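Local coordinates for auracyanin-A (Chloroflexus aurantiacus, PDB 2AAN), which carries electrons as a blue copper protein, probably serving as a soluble acceptor for the membrane-bound alternative complex III, at residues I23-E28 and Q56-I61; I47-N52 and A96-A101; A71-A76 and Y86-K91. One frame throughout, in Å; residues are numbered along the deposited sequence.

Contact 1 (I23-E28 and Q56-I61); sequences IGSKGE and QQHNWI. With CU (copper (II) ion), chain B.
The carbonyl oxygen of Gly-27 is gripped twice: the hydroxyl of Ser-25 donates to Gly-27 O over 2.9 Å, in the carbonyl plane and on a lone pair, and a water donates to the same Gly-27 O over 2.7 Å. That water in turn accepts from the imidazole, 2.8 Å from His-58 NE2, so the segment 23-28 reaches the copper ligand through one bridging molecule. The other ring nitrogen, His-58 ND1, binds the copper at 2.1 Å; Cys-123, His-128 and Met-132 complete the blue copper site. Histidine suits the place because its two nitrogens serve metal and water at once, and the pair of bonds should fix the rotation of the ring. Ser-25 also meets the imidazole directly, its CB 3.8 Å from His-58 NE2. With OG lying between the backbone N and the carbonyl carbon (chi1 72°), the hydroxyl turns to Gly-27 while CB touches the imidazole. Gly-27 has a positive phi, which glycine tolerates readily. A second water receives a bond from Gln-56 NE2 and donates to Glu-28 O and Glu-28 OE2; the carboxylate also bonds Ser-53. At the buried end the contact is apolar, a branched aliphatic chain against an indole: Ile-23 CD1 comes 4.2 Å from Trp-60 NE1, the two side chains crossing at about a right angle. Ile-23 and Trp-60 both pack on Ile-47 of strand 44-50, the parallel neighbour of strand 19-24, and the loop 56-60 runs on into strand 61-63 of the other sheet of the cupredoxin sandwich.

Contact 2 (I47-N52 and A96-A101); sequences IRFKNN and AESPLA
Phe-49, near the end of strand 44-50, and Asn-51, just beyond it, face Ser-98 and Ala-101 across the interior, the backbones staying 7.7 Å apart between Phe-49 CA and Ser-98 CA and closing to 6.4 Å between Asn-51 CA and Ala-101 CA. The contact joins the two sheets of the cupredoxin beta-sandwich near its copper end: strand 44-50 belongs to one sheet, and 98-101 is the loop that leaves strand 94-97 of the other. Phe-49 sends its ring across this interface, CD2 lying 4.3 Å from Ala-101 CB and, on a looser approach, near the hydroxyl of Ser-98. A large flat side chain can span the gap between sheets, while the small methyl of Ala-101 suits the close approach to Asn-51, 4.2 Å from Ala-101 CB to Asn-51 CB. Phe-49 also packs on His-58, a copper ligand, and so belongs to the apolar surroundings of the metal. Ser-98 is small and polar, and its buried hydroxyl is engaged twice, receiving a bond from the backbone N of Trp-60 and donating to Pro-99 O over 2.8 Å from above the carbonyl plane. With CG anti to the backbone N (chi1 -168°), the amide of Asn-51 reaches toward 98-101 and also bonds its own following loop: OD1 accepts from Ser-53 N, ND2 donates to Gln-56 O. An asparagine fits here because one flat group both gives and takes. Its link across the contact is weaker: Asn-51 ND2 lies 3.3 Å from Ala-101 O, and the bond is bent, with an N-H...O angle of 133°.

Contact 3 (A71-A76 and Y86-K91); sequences ANIANA and YLPADK. With SO4 (sulfate ion), chain C.
Apolar packing carries this contact, in which Ile-73 and Ala-76 of helix 67-80 rest against Leu-87 and Pro-88 of the loop that returns the chain to strand 94-97 of the cupredoxin sandwich. Ile-73 meets the loop through its CG2 branch, which stands 3.5 Å from Leu-87 CD2 and 3.9 Å from Pro-88 CD. That methyl is anti to the backbone N, whereas the longer CG1 arm is anti to the carbonyl carbon (chi1 -70°); the beta-branch thus places a methyl close to the helix backbone, where the loop passes. Leu-87, with its branched apolar end, suits a place among Ile-73, Ile-94 and Thr-124, and Ile-73 packs on the last two as well, which ties the helix and its return loop to the body of the fold. One helical turn on, Ala-76 CB meets Pro-88 CB at 4.2 Å. Alanine leaves room for the proline ring against the helix, and that ring offers a rigid apolar surface without an N-H to satisfy.

Polar bonds work within the loop and at its outer side. Lys-91 curls back so that its ammonium donates to Pro-88 O while forming a salt bridge with Glu-97, which pins the loop to the strand that follows. A sulfate, probably from the crystallisation liquor, sits beside the loop, and Ala-89 N gives it a weak bond, 3.4 Å from N to sulfate O2.

Contacts 1 and 2 lie side by side, their centres about 7 Å apart, and share the sheet in which strands 19-24 and 44-50 are neighbours. Their segments alternate along the chain, so the two interlock: His-58 O accepts from Ala-101 N, while Asn-51 OD1 packs beside His-58 CD2. Together they surround the copper ligand His-58 at the copper end of the sandwich. Contact 3 is farther off, its centre about 18 Å from that of contact 1 and about 17 Å from that of contact 2, and falls in the chain between the two segments of contact 2. A hydrogen bond between Gln-57 and Tyr-86, and the packing of Leu-87 on Ile-61 and Glu-97, link helix 67-80 and its following loop to the sandwich.

Contact 1 (I23-E28 and Q56-I61)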
loop_
_atom_site.group_PDB
_atom_site.type_symbol
_atom_site.label_atom_id
_atom_site.label_comp_id
_atom_site.label_asym_id
_atom_site.label_seq_id
_atom_site.Cartn_x
_atom_site.Cartn_y
_atom_site.Cartn_z
ATOM N N ILE A 23 -3.466 -8.438 -5.097
ATOM C CA ILE A 23 -3.625 -8.383 -3.648
ATOM C C ILE A 23 -4.940 -7.741 -3.369
ATOM O O ILE A 23 -5.455 -7.000 -4.199
ATOM C CB ILE A 23 -2.444 -7.637 -2.957
ATOM C CG1 ILE A 23 -2.542 -7.715 -1.439
ATOM C CG2 ILE A 23 -2.327 -6.195 -3.468
ATOM C CD1 ILE A 23 -1.297 -7.252 -0.736
ATOM N N GLY A 24 -5.510 -8.032 -2.206
ATOM C CA GLY A 24 -6.786 -7.431 -1.888
ATOM C C GLY A 24 -6.918 -7.223 -0.407
ATOM O O GLY A 24 -6.004 -7.485 0.345
ATOM N N SER A 25 -8.063 -6.715 -0.003
ATOM C CA SER A 25 -8.413 -6.696 1.398
ATOM C C SER A 25 -8.837 -8.130 1.772
ATOM O O SER A 25 -9.356 -8.886 0.964
ATOM C CB SER A 25 -9.508 -5.703 1.671
ATOM O OG SER A 25 -10.756 -6.136 1.166
ATOM N N LYS A 26 -8.639 -8.482 3.023
ATOM C CA LYS A 26 -9.109 -9.769 3.526
ATOM C C LYS A 26 -10.581 -9.554 3.850
ATOM O O LYS A 26 -10.956 -9.291 4.980
ATOM C CB LYS A 26 -8.298 -10.174 4.728
ATOM C CG LYS A 26 -8.607 -11.593 5.198
ATOM C CD LYS A 26 -8.108 -11.846 6.591
ATOM C CE LYS A 26 -8.743 -13.103 7.182
ATOM N NZ LYS A 26 -8.316 -14.275 6.391
ATOM N N GLY A 27 -11.412 -9.596 2.816
ATOM C CA GLY A 27 -12.865 -9.365 2.976
ATOM C C GLY A 27 -13.152 -8.041 3.654
ATOM O O GLY A 27 -12.699 -6.988 3.200
ATOM N N GLU A 28 -13.883 -8.100 4.754
ATOM C CA GLU A 28 -14.272 -6.921 5.496
ATOM C C GLU A 28 -13.264 -6.525 6.582
ATOM O O GLU A 28 -13.446 -5.521 7.256
ATOM C CB GLU A 28 -15.644 -7.139 6.126
ATOM C CG GLU A 28 -16.725 -7.379 5.119
ATOM C CD GLU A 28 -16.978 -6.200 4.221
ATOM O OE1 GLU A 28 -17.550 -6.435 3.131
ATOM O OE2 GLU A 28 -16.599 -5.047 4.586
ATOM N N GLN A 56 -15.606 -0.199 2.896
ATOM C CA GLN A 56 -14.372 0.358 3.357
ATOM C C GLN A 56 -13.777 0.969 2.126
ATOM O O GLN A 56 -14.086 0.520 1.004
ATOM C CB GLN A 56 -13.495 -0.743 3.879
ATOM C CG GLN A 56 -14.022 -1.397 5.106
ATOM C CD GLN A 56 -13.794 -0.570 6.349
ATOM O OE1 GLN A 56 -13.125 0.476 6.318
ATOM N NE2 GLN A 56 -14.286 -1.069 7.463
ATOM N N GLN A 57 -12.991 2.020 2.346
ATOM C CA GLN A 57 -11.988 2.446 1.382
ATOM C C GLN A 57 -10.670 1.881 1.856
ATOM O O GLN A 57 -10.479 1.710 3.033
ATOM C CB GLN A 57 -11.918 3.988 1.216
ATOM C CG GLN A 57 -12.111 4.757 2.474
ATOM C CD GLN A 57 -12.022 6.233 2.310
ATOM O OE1 GLN A 57 -11.707 6.747 1.238
ATOM N NE2 GLN A 57 -12.287 6.941 3.397
ATOM N N HIS A 58 -9.776 1.601 0.922
ATOM C CA HIS A 58 -8.425 1.157 1.232
ATOM C C HIS A 58 -7.459 1.707 0.189
ATOM O O HIS A 58 -7.822 1.921 -0.971
ATOM C CB HIS A 58 -8.308 -0.357 1.128
ATOM C CG HIS A 58 -9.099 -1.129 2.144
ATOM N ND1 HIS A 58 -8.809 -1.113 3.491
ATOM C CD2 HIS A 58 -10.172 -1.950 2.000
ATOM C CE1 HIS A 58 -9.667 -1.890 4.135
ATOM N NE2 HIS A 58 -10.489 -2.436 3.246
ATOM N N ASN A 59 -6.197 1.746 0.575
ATOM C CA ASN A 59 -5.127 1.899 -0.401
ATOM C C ASN A 59 -3.972 0.959 -0.089
ATOM O O ASN A 59 -4.018 0.195 0.883
ATOM C CB ASN A 59 -4.700 3.374 -0.556
ATOM C CG ASN A 59 -4.238 4.015 0.733
ATOM O OD1 ASN A 59 -3.817 3.331 1.631
ATOM N ND2 ASN A 59 -4.315 5.356 0.823
ATOM N N TRP A 60 -2.982 0.975 -0.968
ATOM C CA TRP A 60 -1.752 0.153 -0.838
ATOM C C TRP A 60 -0.623 1.097 -1.109
ATOM O O TRP A 60 -0.493 1.560 -2.229
ATOM C CB TRP A 60 -1.735 -0.981 -1.855
ATOM C CG TRP A 60 -0.558 -1.907 -1.754
ATOM C CD1 TRP A 60 -0.522 -3.086 -1.103
ATOM C CD2 TRP A 60 0.710 -1.765 -2.407
ATOM N NE1 TRP A 60 0.732 -3.664 -1.219
ATOM C CE2 TRP A 60 1.498 -2.886 -2.042
ATOM C CE3 TRP A 60 1.276 -0.791 -3.218
ATOM C CZ2 TRP A 60 2.815 -3.047 -2.460
ATOM C CZ3 TRP A 60 2.588 -0.954 -3.636
ATOM C CH2 TRP A 60 3.333 -2.085 -3.281
ATOM N N ILE A 61 0.130 1.408 -0.058
ATOM C CA ILE A 61 1.212 2.366 -0.121
ATOM C C ILE A 61 2.514 1.684 0.305
ATOM O O ILE A 61 2.620 1.153 1.415
ATOM C CB ILE A 61 0.943 3.571 0.810
ATOM C CG1 ILE A 61 -0.467 4.160 0.598
ATOM C CG2 ILE A 61 2.025 4.638 0.694
ATOM C CD1 ILE A 61 -0.842 4.677 -0.783
HETATM CU CU CU B . -7.516 0.144 4.489
HETATM O O HOH W 1 -11.734 -4.739 4.372
HETATM O O HOH W 2 -15.458 -3.731 6.929
#

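Contact 2 (I47-N52 and A96-A101)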
loop_
_atom_site.group_PDB
_atom_site.type_symbol
_atom_site.label_atom_id
_atom_site.label_comp_id
_atom_site.label_asym_id
_atom_site.label_seq_id
_atom_site.Cartn_x
_atom_site.Cartn_y
_atom_site.Cartn_z
ATOM N N ILE A 47 0.907 -3.712 -9.066
ATOM C CA ILE A 47 0.019 -4.152 -7.989
ATOM C C ILE A 47 -1.417 -3.875 -8.411
ATOM O O ILE A 47 -1.769 -2.753 -8.777
ATOM C CB ILE A 47 0.349 -3.431 -6.651
ATOM C CG1 ILE A 47 1.766 -3.790 -6.178
ATOM C CG2 ILE A 47 -0.731 -3.738 -5.610
ATOM C CD1 ILE A 47 1.897 -5.129 -5.586
ATOM N N ARG A 48 -2.193 -4.932 -8.469
ATOM C CA ARG A 48 -3.601 -4.848 -8.738
ATOM C C ARG A 48 -4.314 -5.141 -7.421
ATOM O O ARG A 48 -4.392 -6.274 -6.971
ATOM C CB ARG A 48 -3.975 -5.845 -9.824
ATOM C CG ARG A 48 -5.435 -5.781 -10.266
ATOM C CD ARG A 48 -5.695 -6.705 -11.457
ATOM N NE ARG A 48 -7.122 -6.829 -11.742
ATOM C CZ ARG A 48 -7.845 -5.953 -12.446
ATOM N NH1 ARG A 48 -7.289 -4.857 -12.977
ATOM N NH2 ARG A 48 -9.147 -6.175 -12.624
ATOM N N PHE A 49 -4.796 -4.083 -6.791
ATOM C CA PHE A 49 -5.371 -4.145 -5.474
ATOM C C PHE A 49 -6.865 -4.157 -5.587
ATOM O O PHE A 49 -7.461 -3.242 -6.122
ATOM C CB PHE A 49 -4.901 -2.947 -4.676
ATOM C CG PHE A 49 -5.483 -2.850 -3.312
ATOM C CD1 PHE A 49 -5.445 -3.905 -2.443
ATOM C CD2 PHE A 49 -6.072 -1.664 -2.885
ATOM C CE1 PHE A 49 -5.944 -3.806 -1.153
ATOM C CE2 PHE A 49 -6.599 -1.566 -1.605
ATOM C CZ PHE A 49 -6.549 -2.676 -0.738
ATOM N N LYS A 50 -7.444 -5.236 -5.106
ATOM C CA LYS A 50 -8.862 -5.448 -5.179
ATOM C C LYS A 50 -9.459 -5.212 -3.801
ATOM O O LYS A 50 -9.140 -5.912 -2.818
ATOM C CB LYS A 50 -9.155 -6.870 -5.620
ATOM C CG LYS A 50 -10.629 -7.146 -5.884
ATOM C CD LYS A 50 -10.809 -8.628 -6.253
ATOM C CE LYS A 50 -12.227 -8.937 -6.760
ATOM N NZ LYS A 50 -13.287 -8.218 -5.992
ATOM N N ASN A 51 -10.323 -4.215 -3.720
ATOM C CA ASN A 51 -11.071 -3.991 -2.494
ATOM C C ASN A 51 -12.206 -4.980 -2.408
ATOM O O ASN A 51 -13.181 -4.878 -3.137
ATOM C CB ASN A 51 -11.610 -2.548 -2.430
ATOM C CG ASN A 51 -12.122 -2.199 -1.070
ATOM O OD1 ASN A 51 -12.228 -3.077 -0.204
ATOM N ND2 ASN A 51 -12.405 -0.927 -0.841
ATOM N N ASN A 52 -12.099 -5.929 -1.492
ATOM C CA ASN A 52 -13.129 -6.953 -1.308
ATOM C C ASN A 52 -14.191 -6.573 -0.288
ATOM O O ASN A 52 -14.984 -7.407 0.125
ATOM C CB ASN A 52 -12.448 -8.264 -0.902
ATOM C CG ASN A 52 -11.638 -8.842 -2.033
ATOM O OD1 ASN A 52 -12.176 -9.063 -3.107
ATOM N ND2 ASN A 52 -10.342 -9.084 -1.810
ATOM N N ALA A 96 5.745 4.034 -3.818
ATOM C CA ALA A 96 4.641 3.889 -4.759
ATOM C C ALA A 96 3.320 4.002 -4.012
ATOM O O ALA A 96 3.266 3.674 -2.813
ATOM C CB ALA A 96 4.758 2.549 -5.481
ATOM N N GLU A 97 2.293 4.520 -4.709
ATOM C CA GLU A 97 0.961 4.682 -4.146
ATOM C C GLU A 97 -0.102 4.149 -5.073
ATOM O O GLU A 97 -0.231 4.620 -6.209
ATOM C CB GLU A 97 0.581 6.157 -3.929
ATOM C CG GLU A 97 1.497 7.035 -3.199
ATOM C CD GLU A 97 1.107 8.522 -3.368
ATOM O OE1 GLU A 97 0.031 8.832 -3.929
ATOM O OE2 GLU A 97 1.873 9.383 -2.928
ATOM N N SER A 98 -0.912 3.224 -4.572
ATOM C CA SER A 98 -2.132 2.876 -5.281
ATOM C C SER A 98 -3.089 4.081 -5.233
ATOM O O SER A 98 -3.083 4.868 -4.290
ATOM C CB SER A 98 -2.811 1.636 -4.710
ATOM O OG SER A 98 -3.561 1.978 -3.577
ATOM N N PRO A 99 -3.918 4.224 -6.262
ATOM C CA PRO A 99 -5.053 5.094 -6.106
ATOM C C PRO A 99 -5.884 4.606 -4.912
ATOM O O PRO A 99 -5.748 3.457 -4.488
ATOM C CB PRO A 99 -5.819 4.874 -7.415
ATOM C CG PRO A 99 -4.820 4.433 -8.360
ATOM C CD PRO A 99 -3.899 3.587 -7.577
ATOM N N LEU A 100 -6.756 5.467 -4.405
ATOM C CA LEU A 100 -7.657 5.123 -3.343
ATOM C C LEU A 100 -8.764 4.248 -3.863
ATOM O O LEU A 100 -9.444 4.606 -4.802
ATOM C CB LEU A 100 -8.249 6.387 -2.765
ATOM C CG LEU A 100 -9.042 6.354 -1.467
ATOM C CD1 LEU A 100 -8.287 5.740 -0.322
ATOM C CD2 LEU A 100 -9.382 7.771 -1.099
ATOM N N ALA A 101 -8.978 3.103 -3.236
ATOM C CA ALA A 101 -9.987 2.190 -3.744
ATOM C C ALA A 101 -11.246 2.280 -2.893
ATOM O O ALA A 101 -11.223 2.043 -1.700
ATOM C CB ALA A 101 -9.465 0.815 -3.808
#

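Contact 3 (A71-A76 and Y86-K91)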
loop_
_atom_site.group_PDB
_atom_site.type_symbol
_atom_site.label_atom_id
_atom_site.label_comp_id
_atom_site.label_asym_id
_atom_site.label_seq_id
_atom_site.Cartn_x
_atom_site.Cartn_y
_atom_site.Cartn_z
ATOM N N ALA A 71 3.887 4.832 10.618
ATOM C CA ALA A 71 2.934 5.459 11.520
ATOM C C ALA A 71 2.844 6.968 11.274
ATOM O O ALA A 71 1.748 7.565 11.298
ATOM C CB ALA A 71 3.308 5.195 12.957
ATOM N N ASN A 72 3.995 7.582 11.043
ATOM C CA ASN A 72 4.056 9.001 10.692
ATOM C C ASN A 72 3.253 9.327 9.420
ATOM O O ASN A 72 2.500 10.300 9.393
ATOM C CB ASN A 72 5.525 9.432 10.567
ATOM C CG ASN A 72 5.685 10.881 10.098
ATOM O OD1 ASN A 72 6.024 11.132 8.928
ATOM N ND2 ASN A 72 5.453 11.839 11.004
ATOM N N ILE A 73 3.428 8.521 8.375
ATOM C CA ILE A 73 2.722 8.720 7.129
ATOM C C ILE A 73 1.219 8.542 7.329
ATOM O O ILE A 73 0.418 9.445 7.022
ATOM C CB ILE A 73 3.253 7.768 6.025
ATOM C CG1 ILE A 73 4.646 8.202 5.619
ATOM C CG2 ILE A 73 2.326 7.778 4.826
ATOM C CD1 ILE A 73 5.385 7.187 4.871
ATOM N N ALA A 74 0.818 7.416 7.889
ATOM C CA ALA A 74 -0.616 7.241 8.220
ATOM C C ALA A 74 -1.154 8.389 9.079
ATOM O O ALA A 74 -2.254 8.906 8.839
ATOM C CB ALA A 74 -0.854 5.906 8.902
ATOM N N ASN A 75 -0.391 8.822 10.070
ATOM C CA ASN A 75 -0.901 9.891 10.930
ATOM C C ASN A 75 -1.128 11.197 10.154
ATOM O O ASN A 75 -2.127 11.900 10.387
ATOM C CB ASN A 75 0.019 10.136 12.113
ATOM C CG ASN A 75 -0.494 11.212 13.004
ATOM O OD1 ASN A 75 -1.436 11.009 13.774
ATOM N ND2 ASN A 75 0.104 12.383 12.903
ATOM N N ALA A 76 -0.212 11.507 9.230
ATOM C CA ALA A 76 -0.337 12.670 8.358
ATOM C C ALA A 76 -1.596 12.552 7.511
ATOM O O ALA A 76 -2.304 13.533 7.282
ATOM C CB ALA A 76 0.898 12.799 7.453
ATOM N N TYR A 86 -5.317 10.333 1.608
ATOM C CA TYR A 86 -4.894 10.217 3.006
ATOM C C TYR A 86 -3.386 10.074 3.069
ATOM O O TYR A 86 -2.863 9.222 3.786
ATOM C CB TYR A 86 -5.575 9.038 3.700
ATOM C CG TYR A 86 -7.087 9.164 3.746
ATOM C CD1 TYR A 86 -7.881 8.446 2.880
ATOM C CD2 TYR A 86 -7.716 10.015 4.652
ATOM C CE1 TYR A 86 -9.272 8.548 2.926
ATOM C CE2 TYR A 86 -9.118 10.130 4.705
ATOM C CZ TYR A 86 -9.879 9.384 3.818
ATOM O OH TYR A 86 -11.255 9.488 3.845
ATOM N N LEU A 87 -2.687 10.921 2.323
ATOM C CA LEU A 87 -1.220 10.886 2.308
ATOM C C LEU A 87 -0.639 12.279 2.332
ATOM O O LEU A 87 -1.282 13.231 1.904
ATOM C CB LEU A 87 -0.733 10.205 1.034
ATOM C CG LEU A 87 -0.753 8.690 0.996
ATOM C CD1 LEU A 87 -0.322 8.298 -0.405
ATOM C CD2 LEU A 87 0.167 8.090 2.032
ATOM N N PRO A 88 0.588 12.401 2.845
ATOM C CA PRO A 88 1.304 13.675 2.736
ATOM C C PRO A 88 1.784 13.954 1.317
ATOM O O PRO A 88 2.113 13.024 0.553
ATOM C CB PRO A 88 2.504 13.482 3.653
ATOM C CG PRO A 88 2.739 12.049 3.645
ATOM C CD PRO A 88 1.391 11.373 3.516
ATOM N N ALA A 89 1.837 15.243 0.992
ATOM C CA ALA A 89 2.339 15.722 -0.301
ATOM C C ALA A 89 3.870 15.504 -0.414
ATOM O O ALA A 89 4.408 15.400 -1.502
ATOM C CB ALA A 89 1.997 17.182 -0.473
ATOM N N ASP A 90 4.539 15.395 0.727
ATOM C CA ASP A 90 5.938 14.986 0.781
ATOM C C ASP A 90 6.039 13.479 0.511
ATOM O O ASP A 90 5.520 12.615 1.272
ATOM C CB ASP A 90 6.532 15.365 2.133
ATOM C CG ASP A 90 8.021 15.022 2.269
ATOM O OD1 ASP A 90 8.615 14.373 1.377
ATOM O OD2 ASP A 90 8.586 15.407 3.318
ATOM N N LYS A 91 6.697 13.170 -0.601
ATOM C CA LYS A 91 6.848 11.766 -1.071
ATOM C C LYS A 91 8.257 11.216 -0.844
ATOM O O LYS A 91 8.640 10.201 -1.434
ATOM C CB LYS A 91 6.484 11.652 -2.581
ATOM C CG LYS A 91 5.123 12.235 -2.978
ATOM C CD LYS A 91 3.939 11.582 -2.242
ATOM C CE LYS A 91 2.618 12.232 -2.626
ATOM N NZ LYS A 91 1.434 11.797 -1.812
HETATM S S SO4 C . 0.761 18.624 2.892
HETATM O O1 SO4 C . -0.141 19.381 3.742
HETATM O O2 SO4 C . 0.008 17.998 1.812
HETATM O O3 SO4 C . 1.704 19.565 2.321
HETATM O O4 SO4 C . 1.342 17.512 3.620
#